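PDB 1O70: fasciclin-1 from Drosophila melanogaster, which acts as a neural cell adhesion molecule, probably held at the cell membrane by a GPI anchor and built from repeated FAS1 domains, two of which form this chain. Local coordinates for residues A[45-51]-A[80-86]. Residues are numbered along the deposited sequence; the frame is centred on the assembly and turned at random.
Sequences LTEVTIL and HIIKDRL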
loop_
_atom_site.group_PDB
_atom_site.type_symbol
_atom_site.label_atom_id
_atom_site.label_comp_id
_atom_site.label_asym_id
_atom_site.label_seq_id
_atom_site.Cartn_x
_atom_site.Cartn_y
_atom_site.Cartn_z
ATOM N N LEU A 45 -11.833 -13.699 18.655
ATOM C CA LEU A 45 -11.978 -12.246 18.667
ATOM C C LEU A 45 -13.329 -11.824 19.227
ATOM O O LEU A 45 -14.359 -12.431 18.926
ATOM C CB LEU A 45 -11.814 -11.680 17.250
ATOM C CG LEU A 45 -10.417 -11.749 16.623
ATOM C CD1 LEU A 45 -10.493 -11.465 15.134
ATOM C CD2 LEU A 45 -9.500 -10.761 17.323
ATOM N N THR A 46 -13.317 -10.783 20.052
ATOM C CA THR A 46 -14.545 -10.272 20.643
ATOM C C THR A 46 -15.352 -9.558 19.558
ATOM O O THR A 46 -16.579 -9.554 19.594
ATOM C CB THR A 46 -14.223 -9.304 21.786
ATOM O OG1 THR A 46 -13.399 -8.242 21.290
ATOM C CG2 THR A 46 -13.476 -10.033 22.895
ATOM N N GLU A 47 -14.649 -8.962 18.596
ATOM C CA GLU A 47 -15.277 -8.272 17.474
ATOM C C GLU A 47 -14.445 -8.579 16.230
ATOM O O GLU A 47 -13.211 -8.552 16.280
ATOM C CB GLU A 47 -15.310 -6.761 17.711
ATOM C CG GLU A 47 -15.852 -6.353 19.070
ATOM C CD GLU A 47 -16.119 -4.860 19.168
ATOM O OE1 GLU A 47 -17.137 -4.396 18.607
ATOM O OE2 GLU A 47 -15.305 -4.148 19.796
ATOM N N VAL A 48 -15.110 -8.875 15.116
ATOM C CA VAL A 48 -14.402 -9.199 13.882
ATOM C C VAL A 48 -15.198 -8.857 12.621
ATOM O O VAL A 48 -16.404 -9.087 12.554
ATOM C CB VAL A 48 -14.030 -10.709 13.849
ATOM C CG1 VAL A 48 -15.286 -11.564 13.977
ATOM C CG2 VAL A 48 -13.279 -11.042 12.561
ATOM N N THR A 49 -14.515 -8.293 11.630
ATOM C CA THR A 49 -15.139 -7.946 10.362
ATOM C C THR A 49 -14.296 -8.576 9.263
ATOM O O THR A 49 -13.082 -8.377 9.186
ATOM C CB THR A 49 -15.222 -6.420 10.150
ATOM O OG1 THR A 49 -16.079 -5.860 11.145
ATOM C CG2 THR A 49 -15.789 -6.095 8.775
ATOM N N ILE A 50 -14.961 -9.348 8.418
ATOM C CA ILE A 50 -14.303 -10.055 7.342
ATOM C C ILE A 50 -14.584 -9.427 5.987
ATOM O O ILE A 50 -15.724 -9.060 5.685
ATOM C CB ILE A 50 -14.780 -11.518 7.312
ATOM C CG1 ILE A 50 -14.451 -12.182 8.650
ATOM C CG2 ILE A 50 -14.156 -12.258 6.130
ATOM C CD1 ILE A 50 -14.923 -13.621 8.770
ATOM N N LEU A 51 -13.535 -9.288 5.181
ATOM C CA LEU A 51 -13.678 -8.754 3.832
ATOM C C LEU A 51 -13.539 -9.994 2.975
ATOM O O LEU A 51 -12.429 -10.467 2.741
ATOM C CB LEU A 51 -12.561 -7.755 3.495
ATOM C CG LEU A 51 -12.458 -6.496 4.373
ATOM C CD1 LEU A 51 -11.483 -5.512 3.726
ATOM C CD2 LEU A 51 -13.830 -5.827 4.523
ATOM N N HIS A 80 -7.513 -10.032 5.469
ATOM C CA HIS A 80 -8.915 -9.812 5.105
ATOM C C HIS A 80 -9.752 -9.850 6.379
ATOM O O HIS A 80 -10.971 -9.702 6.323
ATOM C CB HIS A 80 -9.435 -10.901 4.168
ATOM C CG HIS A 80 -8.990 -10.759 2.745
ATOM N ND1 HIS A 80 -7.783 -11.241 2.288
ATOM C CD2 HIS A 80 -9.616 -10.231 1.665
ATOM C CE1 HIS A 80 -7.687 -11.024 0.988
ATOM N NE2 HIS A 80 -8.786 -10.412 0.585
ATOM N N ILE A 81 -9.097 -10.049 7.525
ATOM C CA ILE A 81 -9.792 -10.138 8.811
ATOM C C ILE A 81 -9.500 -8.978 9.775
ATOM O O ILE A 81 -8.461 -8.943 10.448
ATOM C CB ILE A 81 -9.453 -11.463 9.538
ATOM C CG1 ILE A 81 -9.700 -12.655 8.613
ATOM C CG2 ILE A 81 -10.305 -11.608 10.776
ATOM C CD1 ILE A 81 -9.139 -13.962 9.160
ATOM N N ILE A 82 -10.451 -8.055 9.855
ATOM C CA ILE A 82 -10.354 -6.880 10.711
ATOM C C ILE A 82 -10.725 -7.141 12.172
ATOM O O ILE A 82 -11.851 -7.531 12.481
ATOM C CB ILE A 82 -11.265 -5.767 10.172
ATOM C CG1 ILE A 82 -10.811 -5.380 8.761
ATOM C CG2 ILE A 82 -11.248 -4.582 11.120
ATOM C CD1 ILE A 82 -11.850 -4.685 7.951
ATOM N N LYS A 83 -9.779 -6.892 13.069
ATOM C CA LYS A 83 -10.017 -7.100 14.490
ATOM C C LYS A 83 -10.903 -5.986 15.052
ATOM O O LYS A 83 -10.480 -5.223 15.921
ATOM C CB LYS A 83 -8.674 -7.147 15.231
ATOM C CG LYS A 83 -7.810 -8.337 14.821
ATOM C CD LYS A 83 -6.324 -8.026 14.854
ATOM C CE LYS A 83 -5.825 -7.763 16.262
ATOM N NZ LYS A 83 -4.394 -7.331 16.269
ATOM N N ASP A 84 -12.140 -5.905 14.561
ATOM C CA ASP A 84 -13.079 -4.876 15.001
ATOM C C ASP A 84 -14.455 -5.032 14.336
ATOM O O ASP A 84 -14.609 -5.787 13.378
ATOM C CB ASP A 84 -12.464 -3.497 14.703
ATOM C CG ASP A 84 -13.395 -2.339 15.037
ATOM O OD1 ASP A 84 -14.154 -2.421 16.027
ATOM O OD2 ASP A 84 -13.338 -1.325 14.313
ATOM N N ARG A 85 -15.455 -4.339 14.870
ATOM C CA ARG A 85 -16.805 -4.390 14.323
ATOM C C ARG A 85 -16.952 -3.178 13.404
ATOM O O ARG A 85 -17.155 -2.062 13.878
ATOM C CB ARG A 85 -17.820 -4.302 15.454
ATOM C CG ARG A 85 -19.259 -4.253 14.977
ATOM C CD ARG A 85 -20.169 -3.736 16.082
ATOM N NE ARG A 85 -20.051 -4.575 17.264
ATOM C CZ ARG A 85 -20.518 -5.816 17.327
ATOM N NH1 ARG A 85 -21.134 -6.340 16.274
ATOM N NH2 ARG A 85 -20.362 -6.536 18.436
ATOM N N LEU A 86 -16.853 -3.392 12.094
ATOM C CA LEU A 86 -16.933 -2.283 11.155
ATOM C C LEU A 86 -17.950 -2.372 10.032
ATOM O O LEU A 86 -17.802 -3.184 9.117
ATOM C CB LEU A 86 -15.566 -2.045 10.509
ATOM C CG LEU A 86 -14.438 -1.420 11.318
ATOM C CD1 LEU A 86 -13.210 -1.237 10.420
ATOM C CD2 LEU A 86 -14.891 -0.076 11.863
#
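Thr49 meets Ile82 through its backbone and Asp84 and Leu86 through its hydroxyl. The main chains form an antiparallel hydrogen-bonded pair: Thr49 N donates to Ile82 O at 2.9 Å, and Ile82 N donates back to Thr49 O at 2.7 Å. One more rung, from Leu51 N to His80 O at 2.8 Å, extends the ladder. Followed outward, the threonine side chain starts with CB packed on Ile82 CB and beside Asp84 O. With OG1 beside the backbone N (chi1 -64° for Thr49), the hydroxyl can turn to this carbonyl, and Thr49 OG1 gives its proton to Asp84 O at 2.7 Å. Thr49 OG1 also accepts from Leu86 N at 2.8 Å in a nearly straight bond (166°). Thr49 CG2, the other branch, lies 3.6 Å from Leu86 O. The buried hydroxyl is thus used both ways, fastening the chain beyond the inverse gamma turn centred on Lys83, where the strand pairing has ended. Val48 CG2 packs against Ile81 CG2 on the opposite face from Thr49 and Ile82. Toward the more open end, Glu47 OE1 meets Arg85 NE in a salt bridge 3.2 Å long, whose hydrogen bond is weak because the angle at the hydrogen is only 126°. Val48 is backbone-bonded with Asn144, and Ile50 with Tyr146 and His148. In the mixed beta-sheet of the third FAS1 domain, strand 48-53 lies between antiparallel 81-82, outermost in the sheet order, and parallel 145-150.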